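Long-range contacts in probable ss-1,3-N-acetylglucosaminyltransferase (PDB 6H21), which is a probable glycosyltransferase of family 2 with a GT-A type domain, seen here with uridine-diphosphate-N-acetylglucosamine and manganese bound: residues Y52-H60 against P93-S101; N131-Y139 against S173-V182. One frame throughout, in Å; residues are numbered along the deposited sequence.

Contact 1: Y52-H60 against P93-S101; sequences YELIIIDDH and PRNTGLKMS. With UD1 (uridine-diphosphate-N-acetylglucosamine), chain X.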
# COMPACT_ATOMS: atom_id res chain seq x y z
N TYR C 52 28.21 33.68 39.40
CA TYR C 52 28.11 32.42 38.68
C TYR C 52 29.43 31.66 38.77
O TYR C 52 30.45 32.22 39.14
CB TYR C 52 27.65 32.67 37.25
CG TYR C 52 28.70 33.21 36.31
CD1 TYR C 52 28.91 34.57 36.17
CD2 TYR C 52 29.49 32.35 35.56
CE1 TYR C 52 29.88 35.06 35.32
CE2 TYR C 52 30.47 32.82 34.70
CZ TYR C 52 30.66 34.19 34.58
OH TYR C 52 31.59 34.67 33.72
N GLU C 53 29.39 30.38 38.39
CA GLU C 53 30.55 29.55 38.38
C GLU C 53 30.53 28.70 37.11
O GLU C 53 29.47 28.40 36.58
CB GLU C 53 30.61 28.65 39.62
CG GLU C 53 29.37 27.77 39.83
CD GLU C 53 29.36 26.95 41.11
OE1 GLU C 53 30.30 27.08 41.92
OE2 GLU C 53 28.42 26.18 41.31
N LEU C 54 31.72 28.31 36.67
CA LEU C 54 31.86 27.30 35.67
C LEU C 54 32.40 26.04 36.36
O LEU C 54 33.44 26.09 37.05
CB LEU C 54 32.81 27.83 34.60
CG LEU C 54 33.27 26.78 33.59
CD1 LEU C 54 32.10 26.22 32.81
CD2 LEU C 54 34.31 27.39 32.67
N ILE C 55 31.65 24.94 36.23
CA ILE C 55 32.06 23.63 36.72
C ILE C 55 32.48 22.81 35.50
O ILE C 55 31.66 22.49 34.67
CB ILE C 55 30.92 22.92 37.50
CG1 ILE C 55 30.36 23.80 38.62
CG2 ILE C 55 31.40 21.57 38.02
CD1 ILE C 55 29.10 23.25 39.27
N ILE C 56 33.77 22.48 35.42
CA ILE C 56 34.29 21.62 34.35
C ILE C 56 34.45 20.20 34.90
O ILE C 56 35.16 19.96 35.88
CB ILE C 56 35.62 22.16 33.78
CG1 ILE C 56 35.55 23.65 33.47
CG2 ILE C 56 36.04 21.33 32.57
CD1 ILE C 56 36.86 24.27 33.04
N ILE C 57 33.80 19.24 34.23
CA ILE C 57 33.96 17.84 34.57
C ILE C 57 34.65 17.13 33.41
O ILE C 57 34.04 16.94 32.39
CB ILE C 57 32.60 17.19 34.87
CG1 ILE C 57 31.74 18.06 35.79
CG2 ILE C 57 32.83 15.79 35.43
CD1 ILE C 57 32.28 18.17 37.19
N ASP C 58 35.90 16.71 33.60
CA ASP C 58 36.64 16.06 32.53
C ASP C 58 36.42 14.54 32.58
O ASP C 58 36.71 13.89 33.59
CB ASP C 58 38.12 16.39 32.57
CG ASP C 58 38.85 15.74 31.41
OD1 ASP C 58 38.65 16.21 30.26
OD2 ASP C 58 39.53 14.74 31.65
N ASP C 59 35.95 13.98 31.46
CA ASP C 59 35.55 12.56 31.40
C ASP C 59 36.78 11.70 31.09
O ASP C 59 36.80 10.93 30.13
CB ASP C 59 34.41 12.36 30.39
CG ASP C 59 33.59 11.09 30.59
OD1 ASP C 59 33.79 10.40 31.62
OD2 ASP C 59 32.75 10.80 29.72
N HIS C 60 37.79 11.82 31.96
CA HIS C 60 39.08 11.13 31.89
C HIS C 60 39.67 11.20 30.47
O HIS C 60 39.82 10.18 29.79
CB HIS C 60 38.97 9.68 32.41
CG HIS C 60 40.27 9.17 32.94
ND1 HIS C 60 41.01 8.22 32.28
CD2 HIS C 60 40.98 9.50 34.03
CE1 HIS C 60 42.12 7.97 32.95
NE2 HIS C 60 42.13 8.76 34.03
N PRO C 93 29.39 12.82 33.53
CA PRO C 93 29.97 14.13 33.81
C PRO C 93 28.93 15.21 34.13
O PRO C 93 29.12 15.99 35.03
CB PRO C 93 30.75 14.52 32.54
CG PRO C 93 30.90 13.23 31.74
CD PRO C 93 29.85 12.26 32.25
N ARG C 94 27.82 15.24 33.39
CA ARG C 94 26.76 16.21 33.66
C ARG C 94 26.10 15.91 35.02
O ARG C 94 25.82 16.85 35.78
CB ARG C 94 25.73 16.25 32.53
CG ARG C 94 26.19 17.00 31.29
CD ARG C 94 25.16 16.87 30.19
NE ARG C 94 25.48 17.50 28.91
CZ ARG C 94 24.85 17.22 27.77
NH1 ARG C 94 23.93 16.27 27.77
NH2 ARG C 94 25.13 17.88 26.65
N ASN C 95 25.88 14.62 35.32
CA ASN C 95 25.34 14.21 36.63
C ASN C 95 26.30 14.67 37.74
O ASN C 95 25.85 15.18 38.77
CB ASN C 95 25.11 12.70 36.75
CG ASN C 95 23.89 12.20 36.01
OD1 ASN C 95 23.01 12.98 35.63
ND2 ASN C 95 23.83 10.90 35.79
N THR C 96 27.60 14.46 37.54
CA THR C 96 28.62 14.86 38.53
C THR C 96 28.54 16.37 38.83
O THR C 96 28.63 16.77 39.98
CB THR C 96 30.04 14.51 38.06
OG1 THR C 96 30.08 13.16 37.62
CG2 THR C 96 31.06 14.73 39.15
N GLY C 97 28.38 17.17 37.77
CA GLY C 97 28.19 18.62 37.83
C GLY C 97 26.95 19.03 38.61
O GLY C 97 27.02 19.96 39.40
N LEU C 98 25.82 18.36 38.39
CA LEU C 98 24.56 18.67 39.12
C LEU C 98 24.76 18.55 40.64
O LEU C 98 24.33 19.44 41.40
CB LEU C 98 23.45 17.73 38.63
CG LEU C 98 22.94 18.05 37.22
CD1 LEU C 98 22.03 16.94 36.69
CD2 LEU C 98 22.24 19.40 37.21
N LYS C 99 25.44 17.48 41.08
CA LYS C 99 25.68 17.21 42.51
C LYS C 99 26.60 18.29 43.11
O LYS C 99 26.49 18.62 44.29
CB LYS C 99 26.25 15.80 42.68
N MET C 100 27.49 18.86 42.29
CA MET C 100 28.43 19.88 42.72
C MET C 100 27.77 21.27 42.83
O MET C 100 28.23 22.09 43.61
CB MET C 100 29.63 19.96 41.76
CG MET C 100 30.56 18.78 41.93
SD MET C 100 31.83 18.66 40.65
CE MET C 100 32.84 20.08 41.06
N SER C 101 26.74 21.54 42.04
CA SER C 101 26.13 22.87 42.02
C SER C 101 25.08 22.99 43.14
O SER C 101 24.23 22.13 43.30
CB SER C 101 25.51 23.16 40.67
OG SER C 101 24.73 24.35 40.73
C1' UD1 X . 25.31 16.28 20.24
C2' UD1 X . 24.00 17.07 20.25
C3' UD1 X . 23.95 17.99 21.46
C4' UD1 X . 24.18 17.18 22.73
C5' UD1 X . 25.42 16.29 22.63
C6' UD1 X . 25.58 15.38 23.85
C7' UD1 X . 23.01 17.55 18.04
C8' UD1 X . 23.01 18.49 16.86
N2' UD1 X . 23.87 17.84 19.02
O1' UD1 X . 26.38 17.22 20.17
O3' UD1 X . 22.69 18.67 21.51
O4' UD1 X . 24.34 18.09 23.83
O5' UD1 X . 25.40 15.49 21.43
O6' UD1 X . 24.40 14.62 24.12
O7' UD1 X . 22.26 16.59 18.09
N1 UD1 X . 31.76 14.20 26.15
C2 UD1 X . 31.97 13.53 27.37
N3 UD1 X . 32.46 12.30 27.40
C4 UD1 X . 32.78 11.66 26.27
C5 UD1 X . 32.59 12.30 25.04
C6 UD1 X . 32.06 13.59 24.99
O2 UD1 X . 31.68 14.06 28.45
O4 UD1 X . 33.26 10.51 26.37
C1B UD1 X . 31.19 15.55 26.22
C2B UD1 X . 31.87 16.56 25.30
O2' UD1 X . 33.09 17.02 25.86
C3B UD1 X . 30.79 17.63 25.19
C4B UD1 X . 29.49 16.85 25.32
O4B UD1 X . 29.82 15.55 25.84
O3B UD1 X . 30.90 18.57 26.27
C5B UD1 X . 28.78 16.66 23.98
O5B UD1 X . 29.74 16.25 23.02
PA UD1 X . 29.83 16.92 21.57
O1A UD1 X . 30.97 16.24 20.88
O2A UD1 X . 29.73 18.45 21.63
O3A UD1 X . 28.48 16.36 20.95
PB UD1 X . 27.83 16.90 19.60
O1B UD1 X . 27.76 15.75 18.64
O2B UD1 X . 28.46 18.20 19.12
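Ile57 and Ile55 of the strand press against one side of the helix through Pro93, Gly97 and Met100, and this apolar layer is most of the contact. Ile57 does the most work. Its CG1 sits against the backbone rather than a side chain, 3.4 Å from Pro93 O, while CG2 rests on Pro93 CB at 3.8 Å. The second torsion of Ile57 (chi2 -68°) folds CD1 round to meet Met100 SD at 3.5 Å, tip to tip. Met100 bends at its last torsion, and its methyl CE comes to 3.7 Å from Ile55 CG2. Ile55 CD1 touches both Gly97 O and Ser101 CB, which lie on the same side of it. Gly97 offers bare backbone here, and the short segment axes approach to 8.2 Å, with the helix running back at 144° to the strand.

Polar groups gather at the two ends. Glu53 only brushes Ser101; its carboxylate is taken by Arg79 and Ser23, and Ser23 also bonds Ser101 OG. At the other end Asp59 CG lies 3.6 Å from Pro93 CG, the ring carbon lying against the carboxylate carbon; Asp59 OD2 is also bonded by Ser87.

Two bonds go to the ligand. The uracil N3 of UD1 donates to Asp59 OD2 over 2.8 Å, almost straight at 172°. Arg94, extended from CG to NE, reaches the sugar with its guanidinium and meets UD1 O4' edge-on, in plane, NH2 to O4' 2.9 Å. Asp110 and Asp199 form salt bridges with that guanidinium and probably fix its orientation. A parallel-sheet strand backed by a helix, with the nucleotide at the strand's C-terminal end, is the Rossmann-like nucleotide-binding half of a GT-A glycosyltransferase domain.

Contact 2: N131-Y139 against S173-V182; sequences NSDLIIGKY and SVLKMFKKSV
Strands 134-137 and 177-179 run antiparallel at 176°, joined by the paired bonds Ile135 N to Met177 O (2.8 Å) and Met177 N to Ile135 O, with Lys179 N to Asp133 O beyond them. This antiparallel pair belongs to the mixed sheet of the GT-A domain.

Leu134 and Phe178, a non-hydrogen-bonded pair, lie side by side, and Leu134 CD1 covers one ring face in a CH-pi contact, 3.8 Å from the Phe178 centroid; Phe206 meets the same ring edge-to-face. On the face carrying Ile135 and Met177, the two lie side by side and touch Tyr105 and Leu123. Ile136 lies along the aliphatic chain of Lys176.

At the solvent-side end, Asp133 OD1 and Lys179 NZ stay 4.2 Å apart; a water near both accepts from NZ. At the other end Ser173 and Leu175 line the UD1 pocket, and Ser173 OG accepts from Leu175 N in an ST turn. The Lys176 chain runs extended, then turns at chi4 (61°) to bring its ammonium to Ser173 O and to Tyr139 OH, 2.9 Å from NZ. Tyr139 OH donates to Leu175 O at 2.7 Å, approaching from above the carbonyl plane.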
# COMPACT_ATOMS: atom_id res chain seq x y z
N ASN C 131 9.49 33.98 36.79
CA ASN C 131 9.44 32.83 37.67
C ASN C 131 9.58 31.54 36.85
O ASN C 131 8.86 30.58 37.05
CB ASN C 131 8.15 32.86 38.51
CG ASN C 131 8.10 31.77 39.56
OD1 ASN C 131 9.12 31.44 40.17
ND2 ASN C 131 6.93 31.20 39.77
N SER C 132 10.55 31.51 35.93
CA SER C 132 10.73 30.40 34.98
C SER C 132 11.48 29.23 35.63
O SER C 132 12.46 29.41 36.36
CB SER C 132 11.43 30.87 33.73
OG SER C 132 10.88 32.10 33.28
N ASP C 133 11.00 28.02 35.34
CA ASP C 133 11.69 26.76 35.63
C ASP C 133 12.72 26.44 34.54
O ASP C 133 13.73 25.80 34.82
CB ASP C 133 10.68 25.62 35.77
CG ASP C 133 9.70 25.85 36.90
OD1 ASP C 133 10.17 26.18 38.00
OD2 ASP C 133 8.48 25.73 36.65
N LEU C 134 12.47 26.90 33.31
CA LEU C 134 13.32 26.64 32.16
C LEU C 134 13.38 27.91 31.30
O LEU C 134 12.34 28.47 30.98
CB LEU C 134 12.69 25.49 31.37
CG LEU C 134 13.41 25.07 30.09
CD1 LEU C 134 14.79 24.51 30.38
CD2 LEU C 134 12.59 24.04 29.32
N ILE C 135 14.58 28.37 30.94
CA ILE C 135 14.71 29.47 30.00
C ILE C 135 15.55 28.98 28.80
O ILE C 135 16.63 28.39 28.98
CB ILE C 135 15.30 30.73 30.65
CG1 ILE C 135 14.62 31.05 31.99
CG2 ILE C 135 15.23 31.91 29.68
CD1 ILE C 135 15.32 30.47 33.20
N ILE C 136 14.99 29.19 27.60
CA ILE C 136 15.59 28.76 26.37
C ILE C 136 16.04 30.00 25.62
O ILE C 136 15.22 30.84 25.28
CB ILE C 136 14.62 27.92 25.54
CG1 ILE C 136 13.98 26.83 26.41
CG2 ILE C 136 15.32 27.34 24.32
CD1 ILE C 136 12.81 26.16 25.78
N GLY C 137 17.35 30.09 25.39
CA GLY C 137 17.93 31.14 24.54
C GLY C 137 18.04 30.67 23.10
O GLY C 137 18.43 29.55 22.84
N LYS C 138 17.73 31.57 22.16
CA LYS C 138 17.87 31.31 20.74
C LYS C 138 19.28 30.79 20.43
O LYS C 138 20.26 31.35 20.91
CB LYS C 138 17.63 32.60 19.97
CG LYS C 138 17.75 32.49 18.46
CD LYS C 138 17.21 33.72 17.75
CE LYS C 138 17.58 33.73 16.29
NZ LYS C 138 17.11 34.96 15.63
N TYR C 139 19.35 29.76 19.59
CA TYR C 139 20.61 29.15 19.15
C TYR C 139 21.12 29.89 17.92
O TYR C 139 20.33 30.32 17.06
CB TYR C 139 20.42 27.66 18.87
CG TYR C 139 19.97 26.89 20.09
CD1 TYR C 139 20.84 26.70 21.15
CD2 TYR C 139 18.68 26.40 20.21
CE1 TYR C 139 20.43 26.06 22.31
CE2 TYR C 139 18.27 25.74 21.35
CZ TYR C 139 19.14 25.58 22.42
OH TYR C 139 18.75 24.93 23.55
N SER C 173 17.28 19.62 23.32
CA SER C 173 18.66 19.60 23.88
C SER C 173 18.60 20.15 25.31
O SER C 173 17.68 20.87 25.67
CB SER C 173 19.64 20.39 23.04
OG SER C 173 19.59 21.78 23.35
N VAL C 174 19.62 19.83 26.10
CA VAL C 174 19.74 20.36 27.44
C VAL C 174 20.56 21.67 27.45
O VAL C 174 20.95 22.13 28.55
CB VAL C 174 20.35 19.32 28.39
CG1 VAL C 174 19.48 18.07 28.43
CG2 VAL C 174 21.78 18.99 28.01
N LEU C 175 20.78 22.28 26.27
CA LEU C 175 21.62 23.48 26.18
C LEU C 175 20.76 24.74 26.46
O LEU C 175 20.47 25.56 25.59
CB LEU C 175 22.31 23.50 24.82
CG LEU C 175 23.01 22.19 24.47
CD1 LEU C 175 23.58 22.24 23.07
CD2 LEU C 175 24.11 21.85 25.48
N LYS C 176 20.39 24.85 27.74
CA LYS C 176 19.31 25.68 28.24
C LYS C 176 19.57 25.98 29.72
O LYS C 176 20.43 25.35 30.34
CB LYS C 176 17.98 24.93 28.10
CG LYS C 176 17.53 24.63 26.68
CD LYS C 176 16.31 23.75 26.61
CE LYS C 176 15.72 23.64 25.22
NZ LYS C 176 16.67 23.05 24.24
N MET C 177 18.78 26.89 30.30
CA MET C 177 18.91 27.24 31.72
C MET C 177 17.75 26.61 32.50
O MET C 177 16.61 26.92 32.28
CB MET C 177 18.94 28.76 31.89
CG MET C 177 19.15 29.21 33.32
SD MET C 177 19.43 30.99 33.49
CE MET C 177 21.01 31.15 32.66
N PHE C 178 18.09 25.70 33.43
CA PHE C 178 17.16 24.89 34.21
C PHE C 178 17.22 25.27 35.69
O PHE C 178 18.27 25.33 36.26
CB PHE C 178 17.56 23.41 34.13
CG PHE C 178 17.44 22.72 32.80
CD1 PHE C 178 18.48 22.75 31.88
CD2 PHE C 178 16.33 21.96 32.50
CE1 PHE C 178 18.38 22.07 30.68
CE2 PHE C 178 16.23 21.28 31.29
CZ PHE C 178 17.26 21.34 30.39
N LYS C 179 16.06 25.45 36.33
CA LYS C 179 15.98 25.72 37.77
C LYS C 179 16.39 24.47 38.55
O LYS C 179 15.84 23.39 38.37
CB LYS C 179 14.57 26.18 38.16
CG LYS C 179 14.41 26.53 39.64
CD LYS C 179 13.09 27.17 39.97
CE LYS C 179 13.15 28.68 39.90
NZ LYS C 179 11.85 29.30 40.21
N LYS C 180 17.36 24.63 39.44
CA LYS C 180 18.04 23.51 40.09
C LYS C 180 17.09 22.75 41.04
O LYS C 180 17.19 21.53 41.18
CB LYS C 180 19.28 24.02 40.83
CG LYS C 180 20.15 22.92 41.45
CD LYS C 180 20.81 22.02 40.42
CE LYS C 180 21.30 20.70 40.98
NZ LYS C 180 21.93 20.82 42.31
N SER C 181 16.17 23.47 41.70
CA SER C 181 15.30 22.86 42.72
C SER C 181 14.38 21.80 42.09
O SER C 181 14.03 20.79 42.71
CB SER C 181 14.52 23.92 43.46
OG SER C 181 13.71 24.66 42.56
N VAL C 182 13.98 22.02 40.83
CA VAL C 182 13.14 21.07 40.09
C VAL C 182 13.94 19.77 39.88
O VAL C 182 13.42 18.66 40.05
CB VAL C 182 12.66 21.68 38.76
CG1 VAL C 182 11.96 20.66 37.88
CG2 VAL C 182 11.78 22.91 38.97
O HOH W 1 9.56 28.72 38.73
O HOH W 2 19.41 28.10 25.10

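Overall arrangement
From the N terminus, strand 52-58 follows strand 22-28 and helix 35-43, and contact 1 closes when helix 91-100 packs on it, bracketing helix 66-72 and strand 79-82. Only then does the chain go through strand 105-108 and helix 119-129 to 131-139, where contact 2 opens; it closes at 173-182, so the two loops stand in series and neither nest nor cross. Both lie on the same mixed sheet, strand 105-108 standing between them as the neighbour of 22-28 and of 177-179. Their centres are about 17 Å apart, yet they touch: Lys180 NZ probably bonds Ser101 O and Leu98 O, and Arg94 packs on Val174. Both border the UD1 pocket.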